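Local structure of elongation factor 1-beta (Pyrococcus horikoshii, 2YY3) at residues V7-V12 and E84-S89; A39-E44 and L53-L58. The protein probably promotes exchange of GDP for GTP on elongation factor 1-alpha, regenerating the GTP form that takes part in delivering aminoacyl-tRNA during translation elongation. One frame throughout, in Å; residues are numbered along the deposited sequence.

Contact 1 of 2, residues V7-V12 and E84-S89; sequences VGVIRV and EVETVS
Val-7 pairs with Ser-89 where strand 6-14 meets edge strand 80-90 of the ferredoxin-like sheet. The strands run antiparallel. Two bonds close the Val-7 pair: Val-7 N to Ser-89 O and Ser-89 N to Val-7 O, each 2.8 Å. Val-7 CG1 sits between its own N and carbonyl carbon (chi1 62°), which sets it against Ser-89 CB at 3.9 Å. Gly-8 has no side chain; its CA meets Thr-87 O in a CA-H...O contact of 3.4 Å. At Val-9 the partner strand carries a beta bulge. Val-9 O accepts from Glu-86 N, while Val-9 N donates to Thr-87 O, so two residues face one. Val-9 CG1 lies alongside Thr-87 OG1. Ile-10 lies on the helix-facing side with Val-85. Its CG1 stands anti to the carbonyl carbon (chi1 -58°) and touches Val-85 CG2 at 3.8 Å; the side chains cross obliquely. Beyond, Ile-10 touches Val-70 of helix 67-76 and Val-57 of the next strand. With an alanine replacing Ile-10, a gap would probably open between Val-85, Val-70 and Val-57, and Val-85 CG2 would lose its partner. Arg-11 is on the other side of the sheet. Its CB packs on Glu-86 CG at 3.8 Å. The guanidinium and the Glu-86 carboxylate are nearly parallel, but OE2 lies well out of the guanidinium plane. That salt bridge is long and rests on charge alone; Arg-11 NH1 bonds instead to Glu-44. The Arg-11 backbone binds Glu-84 twice. Arg-11 N donates to Glu-84 O, and Glu-84 N reaches Arg-11 O at 3.1 Å, tilted 26° from the carbonyl plane.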
ATOM      1  N   VAL A   7      -3.247   4.397  10.781  1.00 32.43           N
ATOM      2  CA  VAL A   7      -2.642   3.390   9.921  1.00 29.25           C
ATOM      3  C   VAL A   7      -3.706   3.028   8.896  1.00 28.74           C
ATOM      4  O   VAL A   7      -4.849   2.784   9.252  1.00 27.29           O
ATOM      5  CB  VAL A   7      -2.238   2.082  10.669  1.00 28.38           C
ATOM      6  CG1 VAL A   7      -3.465   1.403  11.266  1.00 26.53           C
ATOM      7  CG2 VAL A   7      -1.566   1.113   9.686  1.00 23.46           C
ATOM      8  N   GLY A   8      -3.333   3.014   7.625  1.00 28.85           N
ATOM      9  CA  GLY A   8      -4.276   2.636   6.589  1.00 31.03           C
ATOM     10  C   GLY A   8      -3.684   1.447   5.857  1.00 32.68           C
ATOM     11  O   GLY A   8      -2.537   1.506   5.404  1.00 34.20           O
ATOM     12  N   VAL A   9      -4.428   0.356   5.750  1.00 32.79           N
ATOM     13  CA  VAL A   9      -3.877  -0.806   5.068  1.00 34.44           C
ATOM     14  C   VAL A   9      -4.410  -0.879   3.645  1.00 35.08           C
ATOM     15  O   VAL A   9      -5.609  -0.993   3.415  1.00 34.99           O
ATOM     16  CB  VAL A   9      -4.121  -2.134   5.900  1.00 34.35           C
ATOM     17  CG1 VAL A   9      -5.100  -1.879   7.025  1.00 32.63           C
ATOM     18  CG2 VAL A   9      -4.578  -3.269   5.006  1.00 31.80           C
ATOM     19  N   ILE A  10      -3.496  -0.757   2.688  1.00 35.64           N
ATOM     20  CA  ILE A  10      -3.864  -0.778   1.281  1.00 36.83           C
ATOM     21  C   ILE A  10      -3.531  -2.126   0.657  1.00 37.39           C
ATOM     22  O   ILE A  10      -2.415  -2.634   0.790  1.00 35.63           O
ATOM     23  CB  ILE A  10      -3.131   0.333   0.483  1.00 37.53           C
ATOM     24  CG1 ILE A  10      -3.442   1.713   1.067  1.00 39.93           C
ATOM     25  CG2 ILE A  10      -3.573   0.316  -0.952  1.00 38.57           C
ATOM     26  CD1 ILE A  10      -2.430   2.192   2.060  1.00 42.11           C
ATOM     27  N   ARG A  11      -4.507  -2.703  -0.028  1.00 37.42           N
ATOM     28  CA  ARG A  11      -4.305  -3.983  -0.669  1.00 38.60           C
ATOM     29  C   ARG A  11      -4.056  -3.762  -2.140  1.00 39.32           C
ATOM     30  O   ARG A  11      -4.874  -3.153  -2.810  1.00 40.37           O
ATOM     31  CB  ARG A  11      -5.540  -4.856  -0.502  1.00 38.75           C
ATOM     32  CG  ARG A  11      -5.301  -6.307  -0.873  1.00 43.71           C
ATOM     33  CD  ARG A  11      -6.492  -7.186  -0.512  1.00 43.15           C
ATOM     34  NE  ARG A  11      -7.402  -7.315  -1.638  1.00 46.56           N
ATOM     35  CZ  ARG A  11      -7.655  -8.459  -2.264  1.00 48.14           C
ATOM     36  NH1 ARG A  11      -7.068  -9.585  -1.870  1.00 50.07           N
ATOM     37  NH2 ARG A  11      -8.484  -8.473  -3.297  1.00 46.38           N
ATOM     38  N   VAL A  12      -2.931  -4.240  -2.653  1.00 41.50           N
ATOM     39  CA  VAL A  12      -2.672  -4.077  -4.076  1.00 44.69           C
ATOM     40  C   VAL A  12      -2.686  -5.448  -4.737  1.00 46.05           C
ATOM     41  O   VAL A  12      -2.062  -6.388  -4.255  1.00 47.06           O
ATOM     42  CB  VAL A  12      -1.303  -3.354  -4.363  1.00 45.26           C
ATOM     43  CG1 VAL A  12      -0.956  -2.393  -3.220  1.00 42.71           C
ATOM     44  CG2 VAL A  12      -0.189  -4.369  -4.590  1.00 47.67           C
ATOM     45  N   GLU A  84      -6.522  -0.592  -3.230  1.00 49.27           N
ATOM     46  CA  GLU A  84      -7.640  -0.093  -2.442  1.00 49.09           C
ATOM     47  C   GLU A  84      -7.270   0.030  -0.969  1.00 46.86           C
ATOM     48  O   GLU A  84      -6.363  -0.651  -0.483  1.00 45.15           O
ATOM     49  CB  GLU A  84      -8.845  -1.030  -2.574  1.00 51.30           C
ATOM     50  CG  GLU A  84      -9.337  -1.210  -3.994  1.00 58.25           C
ATOM     51  CD  GLU A  84      -9.943   0.058  -4.579  1.00 63.34           C
ATOM     52  OE1 GLU A  84     -10.136   0.101  -5.817  1.00 65.64           O
ATOM     53  OE2 GLU A  84     -10.235   1.004  -3.807  1.00 64.35           O
ATOM     54  N   VAL A  85      -7.969   0.918  -0.266  1.00 45.18           N
ATOM     55  CA  VAL A  85      -7.759   1.101   1.161  1.00 43.51           C
ATOM     56  C   VAL A  85      -8.794   0.239   1.878  1.00 43.16           C
ATOM     57  O   VAL A  85      -9.975   0.569   1.902  1.00 42.99           O
ATOM     58  CB  VAL A  85      -7.950   2.567   1.571  1.00 42.96           C
ATOM     59  CG1 VAL A  85      -8.002   2.690   3.090  1.00 42.24           C
ATOM     60  CG2 VAL A  85      -6.817   3.401   1.019  1.00 44.47           C
ATOM     61  N   GLU A  86      -8.351  -0.872   2.457  1.00 42.03           N
ATOM     62  CA  GLU A  86      -9.263  -1.772   3.153  1.00 42.03           C
ATOM     63  C   GLU A  86      -9.842  -1.168   4.439  1.00 39.77           C
ATOM     64  O   GLU A  86     -11.047  -1.198   4.646  1.00 39.31           O
ATOM     65  CB  GLU A  86      -8.556  -3.095   3.474  1.00 46.01           C
ATOM     66  CG  GLU A  86      -8.010  -3.848   2.267  1.00 49.43           C
ATOM     67  CD  GLU A  86      -9.079  -4.181   1.235  1.00 50.97           C
ATOM     68  OE1 GLU A  86      -9.681  -3.238   0.684  1.00 52.17           O
ATOM     69  OE2 GLU A  86      -9.312  -5.382   0.972  1.00 49.01           O
ATOM     70  N   THR A  87      -8.983  -0.660   5.314  1.00 37.20           N
ATOM     71  CA  THR A  87      -9.434  -0.031   6.558  1.00 35.90           C
ATOM     72  C   THR A  87      -8.415   0.966   7.044  1.00 33.21           C
ATOM     73  O   THR A  87      -7.255   0.967   6.604  1.00 31.71           O
ATOM     74  CB  THR A  87      -9.662  -1.031   7.730  1.00 36.00           C
ATOM     75  OG1 THR A  87      -8.426  -1.670   8.075  1.00 37.98           O
ATOM     76  CG2 THR A  87     -10.675  -2.080   7.340  1.00 42.08           C
ATOM     77  N   VAL A  88      -8.872   1.813   7.957  1.00 31.02           N
ATOM     78  CA  VAL A  88      -8.037   2.831   8.567  1.00 32.00           C
ATOM     79  C   VAL A  88      -8.242   2.719  10.059  1.00 34.26           C
ATOM     80  O   VAL A  88      -9.364   2.514  10.516  1.00 36.87           O
ATOM     81  CB  VAL A  88      -8.454   4.237   8.136  1.00 31.53           C
ATOM     82  CG1 VAL A  88      -7.596   5.283   8.870  1.00 28.61           C
ATOM     83  CG2 VAL A  88      -8.326   4.359   6.638  1.00 30.45           C
ATOM     84  N   SER A  89      -7.173   2.851  10.829  1.00 34.21           N
ATOM     85  CA  SER A  89      -7.327   2.744  12.260  1.00 34.94           C
ATOM     86  C   SER A  89      -6.451   3.685  13.033  1.00 34.93           C
ATOM     87  O   SER A  89      -5.397   4.097  12.567  1.00 36.80           O
ATOM     88  CB  SER A  89      -7.043   1.314  12.717  1.00 36.06           C
ATOM     89  OG  SER A  89      -6.923   1.267  14.128  1.00 37.42           O
TER

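Contact 2 of 2, residues A39-E44 and L53-L58; sequences AKVERE and LKFYVL
The extended Lys-40 chain runs over one face of the Tyr-56 ring in the beta hairpin of strands 37-45 and 51-59. Lys-40 CD makes a CH-pi contact 3.7 Å from the ring centroid of Tyr-56, offset toward the rim. Glu-42 meets the same ring differently. Its carboxylate is steeply turned to the ring, 79° between planes, and OE1 sits at the ring edge, in a weak bond from Tyr-56 OH. Glu-42 OE1 also forms a salt bridge with Lys-54 NZ at 3.3 Å, its hydrogen bond weak. Lys-54 bends at chi3 (62°), which swings NZ toward Glu-42 OE1. A water bridges this pair, donating to Glu-42 OE1 and accepting from Lys-54 NZ. Glu-42 OE2 adds a long salt bridge to Lys-40 NZ, so one carboxylate links two lysines. On the helix-facing side Val-41 and Phe-55 lie side by side. Val-41 CG2 touches Phe-55 CE1 at 3.7 Å, and CG1 lies over one face of the ring. Phe-55 also meets the Phe-74 ring edge-to-face. Next, Arg-43 CG rests on Leu-53 CD2, while its guanidinium is held by Asp-22 and Glu-25. Backbone bonds join the strands, among them Lys-54 N to Glu-42 O at 2.7 Å.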
ATOM      1  N   ALA A  39       4.913   0.588   7.947  1.00 35.83           N
ATOM      2  CA  ALA A  39       4.916  -0.208   9.164  1.00 34.80           C
ATOM      3  C   ALA A  39       5.073  -1.701   8.877  1.00 34.61           C
ATOM      4  O   ALA A  39       5.683  -2.437   9.660  1.00 30.39           O
ATOM      5  CB  ALA A  39       3.613   0.033   9.953  1.00 30.25           C
ATOM      6  N   LYS A  40       4.537  -2.138   7.744  1.00 33.56           N
ATOM      7  CA  LYS A  40       4.556  -3.550   7.444  1.00 34.87           C
ATOM      8  C   LYS A  40       4.117  -3.839   6.024  1.00 34.02           C
ATOM      9  O   LYS A  40       3.289  -3.132   5.473  1.00 36.31           O
ATOM     10  CB  LYS A  40       3.616  -4.239   8.440  1.00 35.08           C
ATOM     11  CG  LYS A  40       3.243  -5.662   8.170  1.00 33.67           C
ATOM     12  CD  LYS A  40       2.081  -6.025   9.100  1.00 37.27           C
ATOM     13  CE  LYS A  40       1.697  -7.491   9.039  1.00 37.32           C
ATOM     14  NZ  LYS A  40       0.677  -7.825  10.080  1.00 41.28           N
ATOM     15  N   VAL A  41       4.704  -4.872   5.432  1.00 32.30           N
ATOM     16  CA  VAL A  41       4.340  -5.298   4.094  1.00 31.61           C
ATOM     17  C   VAL A  41       4.040  -6.784   4.211  1.00 33.73           C
ATOM     18  O   VAL A  41       4.861  -7.575   4.670  1.00 31.91           O
ATOM     19  CB  VAL A  41       5.469  -5.086   3.075  1.00 28.43           C
ATOM     20  CG1 VAL A  41       5.049  -5.651   1.731  1.00 24.64           C
ATOM     21  CG2 VAL A  41       5.772  -3.618   2.937  1.00 24.27           C
ATOM     22  N   GLU A  42       2.854  -7.162   3.783  1.00 36.53           N
ATOM     23  CA  GLU A  42       2.427  -8.542   3.892  1.00 40.22           C
ATOM     24  C   GLU A  42       2.010  -9.093   2.535  1.00 41.31           C
ATOM     25  O   GLU A  42       1.500  -8.354   1.684  1.00 40.28           O
ATOM     26  CB  GLU A  42       1.253  -8.581   4.865  1.00 41.66           C
ATOM     27  CG  GLU A  42       0.815  -9.924   5.335  1.00 47.39           C
ATOM     28  CD  GLU A  42      -0.332  -9.803   6.317  1.00 50.53           C
ATOM     29  OE1 GLU A  42      -1.348  -9.156   5.967  1.00 48.00           O
ATOM     30  OE2 GLU A  42      -0.211 -10.348   7.438  1.00 54.08           O
ATOM     31  N   ARG A  43       2.243 -10.388   2.334  1.00 42.25           N
ATOM     32  CA  ARG A  43       1.860 -11.049   1.090  1.00 42.71           C
ATOM     33  C   ARG A  43       0.775 -12.063   1.387  1.00 41.84           C
ATOM     34  O   ARG A  43       0.943 -12.897   2.270  1.00 44.65           O
ATOM     35  CB  ARG A  43       3.044 -11.780   0.460  1.00 41.71           C
ATOM     36  CG  ARG A  43       4.210 -10.899   0.136  1.00 44.27           C
ATOM     37  CD  ARG A  43       5.239 -11.618  -0.714  1.00 43.90           C
ATOM     38  NE  ARG A  43       6.346 -10.721  -1.032  1.00 47.57           N
ATOM     39  CZ  ARG A  43       7.319 -10.991  -1.897  1.00 48.29           C
ATOM     40  NH1 ARG A  43       7.339 -12.146  -2.549  1.00 49.10           N
ATOM     41  NH2 ARG A  43       8.271 -10.097  -2.114  1.00 48.26           N
ATOM     42  N   GLU A  44      -0.341 -11.982   0.675  1.00 40.27           N
ATOM     43  CA  GLU A  44      -1.410 -12.949   0.865  1.00 42.67           C
ATOM     44  C   GLU A  44      -1.710 -13.648  -0.474  1.00 42.38           C
ATOM     45  O   GLU A  44      -2.633 -13.272  -1.200  1.00 42.28           O
ATOM     46  CB  GLU A  44      -2.676 -12.279   1.437  1.00 45.44           C
ATOM     47  CG  GLU A  44      -3.422 -11.332   0.495  1.00 52.84           C
ATOM     48  CD  GLU A  44      -4.951 -11.409   0.640  1.00 55.28           C
ATOM     49  OE1 GLU A  44      -5.496 -12.537   0.589  1.00 58.55           O
ATOM     50  OE2 GLU A  44      -5.611 -10.352   0.786  1.00 53.02           O
ATOM     51  N   LEU A  53      -0.730  -7.903  -2.177  1.00 38.00           N
ATOM     52  CA  LEU A  53       0.242  -7.275  -1.294  1.00 38.68           C
ATOM     53  C   LEU A  53      -0.509  -6.321  -0.382  1.00 39.33           C
ATOM     54  O   LEU A  53      -1.388  -5.588  -0.837  1.00 41.08           O
ATOM     55  CB  LEU A  53       1.296  -6.518  -2.113  1.00 38.80           C
ATOM     56  CG  LEU A  53       2.160  -7.393  -3.036  1.00 38.34           C
ATOM     57  CD1 LEU A  53       3.097  -6.530  -3.842  1.00 34.94           C
ATOM     58  CD2 LEU A  53       2.955  -8.401  -2.202  1.00 38.63           C
ATOM     59  N   LYS A  54      -0.177  -6.350   0.906  1.00 38.04           N
ATOM     60  CA  LYS A  54      -0.815  -5.493   1.880  1.00 37.19           C
ATOM     61  C   LYS A  54       0.171  -4.545   2.527  1.00 37.24           C
ATOM     62  O   LYS A  54       1.134  -4.967   3.159  1.00 39.35           O
ATOM     63  CB  LYS A  54      -1.506  -6.340   2.934  1.00 39.72           C
ATOM     64  CG  LYS A  54      -2.739  -7.019   2.371  1.00 45.80           C
ATOM     65  CD  LYS A  54      -3.361  -7.993   3.335  1.00 46.26           C
ATOM     66  CE  LYS A  54      -3.833  -7.303   4.596  1.00 44.69           C
ATOM     67  NZ  LYS A  54      -4.525  -8.303   5.461  1.00 45.63           N
ATOM     68  N   PHE A  55      -0.076  -3.253   2.351  1.00 34.81           N
ATOM     69  CA  PHE A  55       0.781  -2.211   2.909  1.00 35.31           C
ATOM     70  C   PHE A  55       0.113  -1.525   4.086  1.00 34.87           C
ATOM     71  O   PHE A  55      -1.045  -1.105   3.990  1.00 36.31           O
ATOM     72  CB  PHE A  55       1.105  -1.178   1.823  1.00 32.76           C
ATOM     73  CG  PHE A  55       2.045  -1.693   0.769  1.00 32.03           C
ATOM     74  CD1 PHE A  55       3.420  -1.526   0.904  1.00 30.47           C
ATOM     75  CD2 PHE A  55       1.560  -2.411  -0.322  1.00 27.75           C
ATOM     76  CE1 PHE A  55       4.298  -2.076  -0.041  1.00 31.51           C
ATOM     77  CE2 PHE A  55       2.422  -2.956  -1.258  1.00 28.02           C
ATOM     78  CZ  PHE A  55       3.796  -2.792  -1.118  1.00 28.33           C
ATOM     79  N   TYR A  56       0.825  -1.439   5.203  1.00 31.87           N
ATOM     80  CA  TYR A  56       0.289  -0.767   6.377  1.00 31.97           C
ATOM     81  C   TYR A  56       0.977   0.574   6.376  1.00 31.64           C
ATOM     82  O   TYR A  56       2.093   0.706   6.864  1.00 31.63           O
ATOM     83  CB  TYR A  56       0.615  -1.541   7.662  1.00 32.79           C
ATOM     84  CG  TYR A  56      -0.071  -2.883   7.734  1.00 33.86           C
ATOM     85  CD1 TYR A  56       0.208  -3.880   6.793  1.00 33.94           C
ATOM     86  CD2 TYR A  56      -1.031  -3.149   8.710  1.00 32.53           C
ATOM     87  CE1 TYR A  56      -0.450  -5.097   6.823  1.00 33.24           C
ATOM     88  CE2 TYR A  56      -1.699  -4.366   8.748  1.00 30.22           C
ATOM     89  CZ  TYR A  56      -1.403  -5.334   7.802  1.00 35.53           C
ATOM     90  OH  TYR A  56      -2.054  -6.549   7.825  1.00 39.11           O
ATOM     91  N   VAL A  57       0.305   1.563   5.800  1.00 32.03           N
ATOM     92  CA  VAL A  57       0.852   2.901   5.684  1.00 32.56           C
ATOM     93  C   VAL A  57       0.498   3.776   6.886  1.00 34.67           C
ATOM     94  O   VAL A  57      -0.655   3.815   7.319  1.00 35.41           O
ATOM     95  CB  VAL A  57       0.343   3.563   4.393  1.00 34.03           C
ATOM     96  CG1 VAL A  57       1.000   4.915   4.208  1.00 31.59           C
ATOM     97  CG2 VAL A  57       0.623   2.644   3.201  1.00 31.98           C
ATOM     98  N   LEU A  58       1.503   4.477   7.410  1.00 35.22           N
ATOM     99  CA  LEU A  58       1.347   5.346   8.573  1.00 36.16           C
ATOM    100  C   LEU A  58       1.088   6.798   8.174  1.00 37.11           C
ATOM    101  O   LEU A  58       1.667   7.301   7.214  1.00 40.48           O
ATOM    102  CB  LEU A  58       2.607   5.270   9.440  1.00 34.23           C
ATOM    103  CG  LEU A  58       2.969   3.886   9.999  1.00 35.67           C
ATOM    104  CD1 LEU A  58       4.443   3.827  10.363  1.00 33.52           C
ATOM    105  CD2 LEU A  58       2.101   3.595  11.220  1.00 34.91           C
TER
HETATM  106  O   HOH W   1      -3.506 -10.375   6.570  1.00 56.17           O

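Overall arrangement
The chain enters strand 6-14, the first partner of contact 1, then runs through helix 21-31 to strand 37-45. A five-residue loop leads back into strand 51-59, and contact 2 closes this short hairpin loop. Helix 67-76 follows. Strand 80-90 then returns beside strand 6-14, so contact 1 closes a long loop that holds all of contact 2. The two contacts nest and do not cross. Their inner strands, 6-14 and 51-59, are neighbours, joined by backbone bonds such as Val-12 N to Leu-53 O. Together the contacts span the sheet from edge strand 37-45 to edge strand 80-90. Both helices pack on one side of it.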